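Bd3460 (Bdellovibrio bacteriovorus, PDB 5CEC) is an ankyrin-repeat immunity protein that binds the predatory endopeptidase Bd3459, probably shielding the predator from its own enzyme during invasion of prey. Local coordinates at residues B[144-149]-B[180-185]; B[68-71]-B[77-80]; B[198-203]-B[214-219]. All blocks are in the same frame, centred on the assembly; numbering follows the deposited sequence.

The three contacts follow one another along the elongated stack of helical pairs. Interaction 2 lies in the N-terminal half, where Ala70 packs inside a helical pair, and interaction 1 lies about 25 Å away between centres, joining two neighbouring pairs. Interaction 3 closes the last pair of helices, with its centre about 18 Å from that of interaction 1. These two touch directly: Asp181 OD1 forms a 2.6 Å salt bridge with Lys219 NZ, and Ile180 packs on Leu216. Interactions 2 and 3 are about 40 Å apart between centres. A sulfate beside interaction 2 is also hydrogen-bonded to Lys154 of the Bd3459 chain, which places that contact near the partner enzyme.

Interaction 1: B[144-149]-B[180-185]; sequences KTAESI and IDFLIK
This is a sparse contact between neighbouring helical pairs of an ankyrin stack, in which a single aromatic ring, that of Phe182, spans from helix 177-185 to Ala146 and Glu147 on helix 143-152. Each helix is the second of its helix-turn-helix pair. Their backbones stay well apart, with the CA atoms of Ala146 and Leu183 9.7 Å from each other, and no hydrogen bond crosses between the two segments, so the ring does the joining. Phe182 holds its CG anti to the backbone N (chi1 168°), and from there the ring extends toward helix 143-152. Its far end arrives beside the CB methyl of Ala146, which lies 4.0 Å from CZ and approaches obliquely.

Glu147 meets a different part of the same ring. Its CG lies in the ring plane, against the edge, 3.6 Å from Phe182 CE1, and the extended chain then brings OE2 to the same edge, near the ring plane. The carboxylate is turned 47° from the ring plane. A carboxylate oxygen near the rim of a phenyl ring faces its slightly positive C-H groups, so a weak electrostatic attraction may add to the van der Waals contact. Glu147 OE2 also has a long, weak ion pair with Lys186 NZ.

Phe135 of helix 134-141 touches both Ala146 and Leu183. Helix 143-152 is also tied to helix 109-117, where Thr145 OG1 is hydrogen-bonded to Glu113 OE2 and Ser148 OG to Glu113 OE1, and where Ile149 packs on Ile116. On the Phe182 side the contacts are more modest, among them that of Glu147 OE2, 3.6 Å from Phe182 CE1.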
ATOM      1  N   LYS B 144       3.627  -0.026  19.992  1.00 19.41           N
ATOM      2  CA  LYS B 144       3.882  -1.413  20.371  1.00 19.85           C
ATOM      3  C   LYS B 144       5.364  -1.732  20.193  1.00 18.31           C
ATOM      4  O   LYS B 144       5.966  -2.315  21.080  1.00 18.77           O
ATOM      5  CB  LYS B 144       3.019  -2.356  19.536  1.00 22.01           C
ATOM      6  CG  LYS B 144       3.237  -3.839  19.822  1.00 25.30           C
ATOM      7  CD  LYS B 144       2.250  -4.702  19.046  1.00 30.95           C
ATOM      8  CE  LYS B 144       2.496  -6.183  19.296  1.00 36.98           C
ATOM      9  NZ  LYS B 144       1.548  -7.042  18.533  1.00 45.20           N
ATOM     10  N   THR B 145       5.954  -1.348  19.061  1.00 16.96           N
ATOM     11  CA  THR B 145       7.367  -1.629  18.839  1.00 15.86           C
ATOM     12  C   THR B 145       8.261  -0.767  19.723  1.00 16.12           C
ATOM     13  O   THR B 145       9.258  -1.241  20.234  1.00 16.88           O
ATOM     14  CB  THR B 145       7.732  -1.554  17.348  1.00 15.90           C
ATOM     15  OG1 THR B 145       7.120  -2.654  16.673  1.00 18.60           O
ATOM     16  CG2 THR B 145       9.231  -1.659  17.130  1.00 15.97           C
ATOM     17  N   ALA B 146       7.875   0.479  19.963  1.00 15.95           N
ATOM     18  CA  ALA B 146       8.635   1.297  20.896  1.00 17.32           C
ATOM     19  C   ALA B 146       8.700   0.593  22.281  1.00 17.66           C
ATOM     20  O   ALA B 146       9.751   0.564  22.928  1.00 18.51           O
ATOM     21  CB  ALA B 146       8.014   2.691  21.007  1.00 19.10           C
ATOM     22  N   GLU B 147       7.560   0.076  22.739  1.00 18.17           N
ATOM     23  CA  GLU B 147       7.480  -0.684  24.009  1.00 18.98           C
ATOM     24  C   GLU B 147       8.347  -1.948  23.955  1.00 19.20           C
ATOM     25  O   GLU B 147       9.039  -2.250  24.911  1.00 20.67           O
ATOM     26  CB  GLU B 147       6.021  -1.014  24.367  1.00 21.82           C
ATOM     27  CG  GLU B 147       5.225   0.207  24.741  1.00 25.67           C
ATOM     28  CD  GLU B 147       3.796  -0.036  25.133  1.00 32.14           C
ATOM     29  OE1 GLU B 147       3.153  -0.968  24.615  1.00 39.13           O
ATOM     30  OE2 GLU B 147       3.298   0.752  25.967  1.00 39.92           O
ATOM     31  N   SER B 148       8.305  -2.679  22.845  1.00 17.98           N
ATOM     32  CA  SER B 148       9.137  -3.859  22.707  1.00 18.84           C
ATOM     33  C   SER B 148      10.624  -3.549  22.803  1.00 17.15           C
ATOM     34  O   SER B 148      11.392  -4.326  23.377  1.00 19.69           O
ATOM     35  CB  SER B 148       8.823  -4.608  21.421  1.00 19.33           C
ATOM     36  OG  SER B 148       7.487  -5.122  21.437  1.00 21.14           O
ATOM     37  N   ILE B 149      11.027  -2.432  22.234  1.00 17.04           N
ATOM     38  CA  ILE B 149      12.422  -1.999  22.326  1.00 16.35           C
ATOM     39  C   ILE B 149      12.799  -1.706  23.781  1.00 17.10           C
ATOM     40  O   ILE B 149      13.828  -2.161  24.267  1.00 17.73           O
ATOM     41  CB  ILE B 149      12.663  -0.796  21.389  1.00 16.21           C
ATOM     42  CG1 ILE B 149      12.582  -1.244  19.934  1.00 15.66           C
ATOM     43  CG2 ILE B 149      13.975  -0.098  21.696  1.00 16.36           C
ATOM     44  CD1 ILE B 149      12.411  -0.110  18.959  1.00 16.08           C
ATOM     45  N   ILE B 180       3.818  12.609  24.154  1.00 16.66           N
ATOM     46  CA  ILE B 180       4.636  13.092  25.263  1.00 17.54           C
ATOM     47  C   ILE B 180       4.347  12.267  26.524  1.00 17.34           C
ATOM     48  O   ILE B 180       5.259  11.818  27.210  1.00 17.43           O
ATOM     49  CB  ILE B 180       4.409  14.611  25.510  1.00 19.14           C
ATOM     50  CG1 ILE B 180       4.846  15.467  24.321  1.00 22.19           C
ATOM     51  CG2 ILE B 180       5.060  15.073  26.808  1.00 19.77           C
ATOM     52  CD1 ILE B 180       6.324  15.576  24.081  1.00 25.77           C
ATOM     53  N   ASP B 181       3.068  12.049  26.820  1.00 16.75           N
ATOM     54  CA  ASP B 181       2.715  11.274  27.999  1.00 18.21           C
ATOM     55  C   ASP B 181       3.264   9.857  27.928  1.00 17.89           C
ATOM     56  O   ASP B 181       3.698   9.345  28.941  1.00 19.17           O
ATOM     57  CB  ASP B 181       1.183  11.220  28.155  1.00 20.53           C
ATOM     58  CG  ASP B 181       0.561  12.553  28.606  1.00 25.41           C
ATOM     59  OD1 ASP B 181       1.258  13.456  29.093  1.00 31.14           O
ATOM     60  OD2 ASP B 181      -0.666  12.670  28.485  1.00 32.49           O
ATOM     61  N   PHE B 182       3.193   9.212  26.749  1.00 16.53           N
ATOM     62  CA  PHE B 182       3.781   7.902  26.564  1.00 17.23           C
ATOM     63  C   PHE B 182       5.248   7.918  26.953  1.00 17.14           C
ATOM     64  O   PHE B 182       5.689   7.027  27.714  1.00 17.26           O
ATOM     65  CB  PHE B 182       3.581   7.400  25.112  1.00 17.67           C
ATOM     66  CG  PHE B 182       4.402   6.190  24.754  1.00 18.87           C
ATOM     67  CD1 PHE B 182       4.046   4.941  25.228  1.00 21.12           C
ATOM     68  CD2 PHE B 182       5.553   6.278  24.001  1.00 19.56           C
ATOM     69  CE1 PHE B 182       4.805   3.813  24.924  1.00 22.64           C
ATOM     70  CE2 PHE B 182       6.298   5.160  23.689  1.00 21.62           C
ATOM     71  CZ  PHE B 182       5.935   3.927  24.156  1.00 22.28           C
ATOM     72  N   LEU B 183       5.995   8.895  26.455  1.00 15.10           N
ATOM     73  CA  LEU B 183       7.420   8.931  26.727  1.00 14.97           C
ATOM     74  C   LEU B 183       7.709   9.173  28.185  1.00 14.77           C
ATOM     75  O   LEU B 183       8.604   8.546  28.760  1.00 16.48           O
ATOM     76  CB  LEU B 183       8.142   9.929  25.849  1.00 15.02           C
ATOM     77  CG  LEU B 183       8.114   9.585  24.347  1.00 15.76           C
ATOM     78  CD1 LEU B 183       8.754  10.732  23.576  1.00 16.62           C
ATOM     79  CD2 LEU B 183       8.832   8.290  24.035  1.00 15.99           C
ATOM     80  N   ILE B 184       6.918  10.034  28.810  1.00 15.70           N
ATOM     81  CA  ILE B 184       7.086  10.297  30.236  1.00 16.38           C
ATOM     82  C   ILE B 184       6.792   9.043  31.044  1.00 16.25           C
ATOM     83  O   ILE B 184       7.531   8.734  31.982  1.00 18.01           O
ATOM     84  CB  ILE B 184       6.259  11.510  30.655  1.00 18.24           C
ATOM     85  CG1 ILE B 184       6.880  12.781  30.080  1.00 19.02           C
ATOM     86  CG2 ILE B 184       6.142  11.585  32.172  1.00 19.58           C
ATOM     87  CD1 ILE B 184       6.085  14.046  30.289  1.00 21.36           C
ATOM     88  N   LYS B 185       5.711   8.342  30.690  1.00 16.10           N
ATOM     89  CA  LYS B 185       5.344   7.083  31.332  1.00 18.65           C
ATOM     90  C   LYS B 185       6.455   6.039  31.249  1.00 17.97           C
ATOM     91  O   LYS B 185       6.610   5.230  32.159  1.00 21.66           O
ATOM     92  CB  LYS B 185       3.999   6.593  30.783  1.00 21.80           C
ATOM     93  CG  LYS B 185       2.826   7.389  31.382  1.00 27.62           C
ATOM     94  CD  LYS B 185       1.530   7.214  30.612  1.00 32.41           C
ATOM     95  CE  LYS B 185       1.033   5.790  30.669  1.00 35.89           C
ATOM     96  NZ  LYS B 185      -0.275   5.664  29.960  1.00 39.35           N
TER

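Interaction 2: B[68-71]-B[77-80]; sequences MNAA and DIVK. With SO4 (sulfate ion), chain H.
The methyl of Ala70 points at the opposing helix and fits between two branched side chains, Ile78 and Val79, which meet it with one methyl each. Ile78 presents CG2, 3.6 Å from Ala70 CB. That branch stands anti to the backbone N, while CG1 turns off beside the N. The Ile78 side chain also touches Leu42 and Val45 of helix 42-49. Val79 offers its own CG2, 3.7 Å from the Ala70 CB, and the same methyl lies 3.9 Å from Ala71 N. The small Ala70 is consistent with the close approach of the helices, the CA atoms of Ala70 and Val79 being 5.8 Å apart. Helices 66-72 and 76-84 are the antiparallel pair of one ankyrin repeat. Val79 and Ala71 both also touch Val111 of helix 109-117, so the apolar layer runs on into the neighbouring pair. At the N-terminal end of helix 76-84 a sulfate, probably from the crystallisation liquor, accepts a nearly straight bond from Asp77 N to its O3 (2.8 Å, 170°). Leu76 N and Lys154 of the Bd3459 chain are its further donors.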
ATOM      1  N   MET B  68      17.890  -8.248   5.069  1.00 16.12           N
ATOM      2  CA  MET B  68      17.617  -6.804   4.959  1.00 15.60           C
ATOM      3  C   MET B  68      16.579  -6.519   3.894  1.00 16.42           C
ATOM      4  O   MET B  68      15.705  -5.679   4.108  1.00 17.64           O
ATOM      5  CB  MET B  68      18.881  -6.018   4.656  1.00 15.91           C
ATOM      6  CG  MET B  68      19.894  -5.950   5.780  1.00 15.72           C
ATOM      7  SD  MET B  68      21.434  -5.340   5.066  1.00 17.34           S
ATOM      8  CE  MET B  68      22.596  -5.960   6.262  1.00 18.62           C
ATOM      9  N   ASN B  69      16.710  -7.165   2.747  1.00 17.50           N
ATOM     10  CA  ASN B  69      15.733  -7.025   1.694  1.00 18.96           C
ATOM     11  C   ASN B  69      14.336  -7.443   2.124  1.00 18.75           C
ATOM     12  O   ASN B  69      13.372  -6.727   1.856  1.00 19.57           O
ATOM     13  CB  ASN B  69      16.180  -7.834   0.476  1.00 19.92           C
ATOM     14  CG  ASN B  69      17.148  -7.090  -0.401  1.00 21.51           C
ATOM     15  OD1 ASN B  69      16.742  -6.253  -1.185  1.00 26.14           O
ATOM     16  ND2 ASN B  69      18.433  -7.396  -0.285  1.00 21.64           N
ATOM     17  N   ALA B  70      14.207  -8.597   2.786  1.00 17.75           N
ATOM     18  CA  ALA B  70      12.908  -9.074   3.242  1.00 17.98           C
ATOM     19  C   ALA B  70      12.307  -8.121   4.275  1.00 16.89           C
ATOM     20  O   ALA B  70      11.103  -7.876   4.279  1.00 19.11           O
ATOM     21  CB  ALA B  70      13.035 -10.460   3.831  1.00 19.10           C
ATOM     22  N   ALA B  71      13.142  -7.628   5.185  1.00 16.64           N
ATOM     23  CA  ALA B  71      12.697  -6.709   6.226  1.00 17.64           C
ATOM     24  C   ALA B  71      12.208  -5.376   5.650  1.00 17.60           C
ATOM     25  O   ALA B  71      11.146  -4.897   6.042  1.00 19.03           O
ATOM     26  CB  ALA B  71      13.792  -6.476   7.235  1.00 18.20           C
ATOM     27  N   ASP B  77       6.648 -13.539   6.123  1.00 21.72           N
ATOM     28  CA  ASP B  77       6.880 -14.969   5.852  1.00 22.35           C
ATOM     29  C   ASP B  77       8.307 -15.229   5.396  1.00 21.03           C
ATOM     30  O   ASP B  77       8.930 -16.203   5.815  1.00 22.86           O
ATOM     31  CB  ASP B  77       5.863 -15.508   4.836  1.00 24.62           C
ATOM     32  CG  ASP B  77       4.494 -15.762   5.461  1.00 30.27           C
ATOM     33  OD1 ASP B  77       4.335 -15.536   6.679  1.00 36.99           O
ATOM     34  OD2 ASP B  77       3.571 -16.198   4.741  1.00 38.92           O
ATOM     35  N   ILE B  78       8.856 -14.349   4.565  1.00 20.88           N
ATOM     36  CA  ILE B  78      10.232 -14.523   4.100  1.00 19.68           C
ATOM     37  C   ILE B  78      11.211 -14.301   5.255  1.00 20.15           C
ATOM     38  O   ILE B  78      12.157 -15.073   5.424  1.00 19.77           O
ATOM     39  CB  ILE B  78      10.550 -13.630   2.902  1.00 21.35           C
ATOM     40  CG1 ILE B  78       9.701 -14.042   1.692  1.00 21.84           C
ATOM     41  CG2 ILE B  78      12.040 -13.685   2.582  1.00 20.90           C
ATOM     42  CD1 ILE B  78       9.799 -13.096   0.508  1.00 22.24           C
ATOM     43  N   VAL B  79      10.962 -13.307   6.097  1.00 18.38           N
ATOM     44  CA  VAL B  79      11.805 -13.096   7.277  1.00 18.24           C
ATOM     45  C   VAL B  79      11.770 -14.346   8.155  1.00 18.47           C
ATOM     46  O   VAL B  79      12.804 -14.797   8.596  1.00 19.65           O
ATOM     47  CB  VAL B  79      11.372 -11.847   8.063  1.00 17.96           C
ATOM     48  CG1 VAL B  79      12.004 -11.768   9.449  1.00 17.26           C
ATOM     49  CG2 VAL B  79      11.752 -10.625   7.270  1.00 18.34           C
ATOM     50  N   LYS B  80      10.586 -14.908   8.388  1.00 19.72           N
ATOM     51  CA  LYS B  80      10.489 -16.092   9.236  1.00 20.15           C
ATOM     52  C   LYS B  80      11.274 -17.264   8.649  1.00 21.30           C
ATOM     53  O   LYS B  80      11.959 -18.001   9.383  1.00 22.40           O
ATOM     54  CB  LYS B  80       9.025 -16.488   9.437  1.00 22.54           C
ATOM     55  CG  LYS B  80       8.228 -15.581  10.351  1.00 25.15           C
ATOM     56  CD  LYS B  80       6.770 -16.038  10.430  1.00 30.45           C
ATOM     57  CE  LYS B  80       6.001 -15.356  11.552  1.00 32.98           C
ATOM     58  NZ  LYS B  80       4.654 -15.985  11.746  1.00 37.96           N
TER
HETATM   59  S   SO4 H 301       3.661 -11.274   4.749  1.00 33.55           S
HETATM   60  O1  SO4 H 301       2.783 -11.579   5.919  1.00 39.33           O
HETATM   61  O2  SO4 H 301       4.427 -10.017   4.976  1.00 30.89           O
HETATM   62  O3  SO4 H 301       4.586 -12.391   4.537  1.00 32.99           O
HETATM   63  O4  SO4 H 301       2.746 -11.148   3.575  1.00 36.39           O

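Interaction 3: B[198-203]-B[214-219]; sequences QTALDV and KALSKK
Leu216 sets its CD1 methyl against a peptide group rather than mainly against a side chain: CD1 sits 3.9 Å from Ala200 O and equally close to Leu201 N, and the Ala200 CB methyl lies only a little farther off, at 4.1 Å. This approach to the main chain goes with a short backbone separation, the CA atoms of Leu201 and Leu216 being 5.6 Å apart. Helices 200-206 and 210-218 form the last helix-turn-helix pair of the ankyrin stack. The side chains of Leu201 and Leu216 run antiparallel, side by side. The CG of Leu201 stands anti to its N (chi1 175°), which brings the branch to the Leu216-Ser217 part of the other segment: CD1 reaches Leu216 CB at 4.1 Å, and CD2 meets the backbone of Ser217, 3.9 Å from its CA.

The start of helix 200-206 is fixed by a capping box. Thr199, the N-cap residue, takes Asp202 N onto its OG1 at 3.1 Å, and Asp202 returns the bond by accepting Thr199 N on OD2, from above the carboxylate plane. The TALD sequence here occupies the place of the TPLH signature of ankyrin repeats. In segment 214-219, Ser217 OG donates back to the carbonyl of Lys214, three residues earlier, at 2.7 Å from its O. Leu216 also touches Ala172 of helix 167-174, and Ala200 touches Leu168 there, so the pair rests on its neighbour.

No hydrogen bond links the two segments. Thr199, Asp202 and Ser217 make their side-chain bonds within their own segments, so cohesion between 198-203 and 214-219 probably rests on van der Waals contact and the burial of Leu201 and Leu216 against each other.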
ATOM      1  N   GLN B 198      19.211  23.504  23.468  1.00 20.59           N
ATOM      2  CA  GLN B 198      17.758  23.567  23.498  1.00 20.75           C
ATOM      3  C   GLN B 198      17.147  22.409  24.292  1.00 19.38           C
ATOM      4  O   GLN B 198      17.607  21.274  24.222  1.00 19.23           O
ATOM      5  CB  GLN B 198      17.180  23.480  22.078  1.00 19.69           C
ATOM      6  CG  GLN B 198      17.632  24.544  21.093  1.00 20.76           C
ATOM      7  CD  GLN B 198      17.079  24.233  19.704  1.00 22.71           C
ATOM      8  OE1 GLN B 198      17.410  23.210  19.113  1.00 22.31           O
ATOM      9  NE2 GLN B 198      16.214  25.105  19.193  1.00 26.09           N
ATOM     10  N   THR B 199      16.087  22.703  25.028  1.00 18.43           N
ATOM     11  CA  THR B 199      15.244  21.675  25.630  1.00 19.25           C
ATOM     12  C   THR B 199      14.191  21.196  24.640  1.00 17.48           C
ATOM     13  O   THR B 199      14.009  21.786  23.573  1.00 18.26           O
ATOM     14  CB  THR B 199      14.518  22.232  26.850  1.00 21.42           C
ATOM     15  OG1 THR B 199      13.695  23.323  26.431  1.00 21.71           O
ATOM     16  CG2 THR B 199      15.507  22.709  27.935  1.00 23.36           C
ATOM     17  N   ALA B 200      13.446  20.162  25.005  1.00 16.38           N
ATOM     18  CA  ALA B 200      12.321  19.708  24.201  1.00 17.11           C
ATOM     19  C   ALA B 200      11.262  20.802  24.062  1.00 15.83           C
ATOM     20  O   ALA B 200      10.699  20.983  22.999  1.00 16.17           O
ATOM     21  CB  ALA B 200      11.722  18.434  24.772  1.00 17.30           C
ATOM     22  N   LEU B 201      10.981  21.524  25.136  1.00 17.24           N
ATOM     23  CA  LEU B 201      10.054  22.648  25.064  1.00 18.77           C
ATOM     24  C   LEU B 201      10.548  23.686  24.039  1.00 18.64           C
ATOM     25  O   LEU B 201       9.758  24.181  23.232  1.00 19.50           O
ATOM     26  CB  LEU B 201       9.916  23.298  26.450  1.00 19.52           C
ATOM     27  CG  LEU B 201       9.069  24.575  26.510  1.00 20.98           C
ATOM     28  CD1 LEU B 201       7.689  24.349  25.909  1.00 21.05           C
ATOM     29  CD2 LEU B 201       8.956  25.043  27.944  1.00 23.53           C
ATOM     30  N   ASP B 202      11.848  24.000  24.066  1.00 18.51           N
ATOM     31  CA  ASP B 202      12.416  24.959  23.124  1.00 19.58           C
ATOM     32  C   ASP B 202      12.108  24.498  21.680  1.00 19.48           C
ATOM     33  O   ASP B 202      11.733  25.309  20.826  1.00 20.81           O
ATOM     34  CB  ASP B 202      13.930  25.091  23.278  1.00 21.47           C
ATOM     35  CG  ASP B 202      14.345  25.852  24.510  1.00 22.48           C
ATOM     36  OD1 ASP B 202      13.574  26.689  25.033  1.00 26.64           O
ATOM     37  OD2 ASP B 202      15.495  25.636  24.922  1.00 25.24           O
ATOM     38  N   VAL B 203      12.299  23.219  21.385  1.00 18.15           N
ATOM     39  CA  VAL B 203      12.120  22.777  19.998  1.00 18.49           C
ATOM     40  C   VAL B 203      10.653  22.693  19.611  1.00 17.62           C
ATOM     41  O   VAL B 203      10.305  22.867  18.451  1.00 18.89           O
ATOM     42  CB  VAL B 203      12.918  21.492  19.635  1.00 17.55           C
ATOM     43  CG1 VAL B 203      14.378  21.655  20.006  1.00 18.79           C
ATOM     44  CG2 VAL B 203      12.327  20.236  20.235  1.00 17.72           C
ATOM     45  N   LYS B 214       2.595  23.715  24.931  1.00 20.32           N
ATOM     46  CA  LYS B 214       1.743  23.941  26.101  1.00 23.43           C
ATOM     47  C   LYS B 214       1.916  22.818  27.110  1.00 22.18           C
ATOM     48  O   LYS B 214       2.106  23.056  28.304  1.00 25.03           O
ATOM     49  CB  LYS B 214       0.269  24.010  25.677  1.00 26.83           C
ATOM     50  CG  LYS B 214      -0.114  25.293  24.991  1.00 33.02           C
ATOM     51  CD  LYS B 214      -1.557  25.294  24.489  1.00 38.71           C
ATOM     52  CE  LYS B 214      -1.777  26.414  23.464  1.00 44.64           C
ATOM     53  NZ  LYS B 214      -3.202  26.755  23.168  1.00 51.24           N
ATOM     54  N   ALA B 215       1.864  21.581  26.610  1.00 21.07           N
ATOM     55  CA  ALA B 215       1.980  20.404  27.469  1.00 22.23           C
ATOM     56  C   ALA B 215       3.332  20.342  28.166  1.00 20.87           C
ATOM     57  O   ALA B 215       3.397  20.152  29.373  1.00 22.63           O
ATOM     58  CB  ALA B 215       1.735  19.130  26.695  1.00 24.24           C
ATOM     59  N   LEU B 216       4.404  20.519  27.404  1.00 19.29           N
ATOM     60  CA  LEU B 216       5.743  20.472  27.984  1.00 19.31           C
ATOM     61  C   LEU B 216       6.041  21.587  28.979  1.00 19.96           C
ATOM     62  O   LEU B 216       6.739  21.353  29.974  1.00 21.92           O
ATOM     63  CB  LEU B 216       6.791  20.485  26.905  1.00 20.01           C
ATOM     64  CG  LEU B 216       6.921  19.162  26.175  1.00 19.71           C
ATOM     65  CD1 LEU B 216       7.693  19.384  24.894  1.00 19.39           C
ATOM     66  CD2 LEU B 216       7.589  18.107  27.027  1.00 19.82           C
ATOM     67  N   SER B 217       5.459  22.770  28.771  1.00 20.36           N
ATOM     68  CA  SER B 217       5.648  23.891  29.693  1.00 22.62           C
ATOM     69  C   SER B 217       5.214  23.544  31.098  1.00 23.90           C
ATOM     70  O   SER B 217       5.792  24.058  32.057  1.00 24.86           O
ATOM     71  CB  SER B 217       4.910  25.146  29.215  1.00 25.42           C
ATOM     72  OG  SER B 217       3.504  25.046  29.417  1.00 27.30           O
ATOM     73  N   LYS B 218       4.206  22.659  31.194  1.00 22.88           N
ATOM     74  CA  LYS B 218       3.561  22.292  32.453  1.00 23.97           C
ATOM     75  C   LYS B 218       4.115  21.042  33.092  1.00 24.61           C
ATOM     76  O   LYS B 218       3.792  20.766  34.251  1.00 25.57           O
ATOM     77  CB  LYS B 218       2.056  22.080  32.244  1.00 28.75           C
ATOM     78  CG  LYS B 218       1.302  23.314  31.753  1.00 30.47           C
ATOM     79  CD  LYS B 218      -0.077  22.883  31.275  1.00 37.54           C
ATOM     80  CE  LYS B 218      -0.946  24.065  30.894  1.00 44.86           C
ATOM     81  NZ  LYS B 218      -2.364  23.618  30.753  1.00 51.43           N
ATOM     82  N   LYS B 219       4.949  20.291  32.384  1.00 23.99           N
ATOM     83  CA  LYS B 219       5.394  18.997  32.915  1.00 24.36           C
ATOM     84  C   LYS B 219       6.323  19.161  34.072  1.00 21.51           C
ATOM     85  O   LYS B 219       7.226  19.997  34.034  1.00 25.78           O
ATOM     86  CB  LYS B 219       6.121  18.171  31.846  1.00 24.83           C
ATOM     87  CG  LYS B 219       5.249  17.687  30.708  1.00 27.87           C
ATOM     88  CD  LYS B 219       3.999  16.940  31.147  1.00 27.58           C
ATOM     89  CE  LYS B 219       3.203  16.457  29.945  1.00 29.54           C
ATOM     90  NZ  LYS B 219       2.031  15.631  30.353  1.00 34.26           N
TER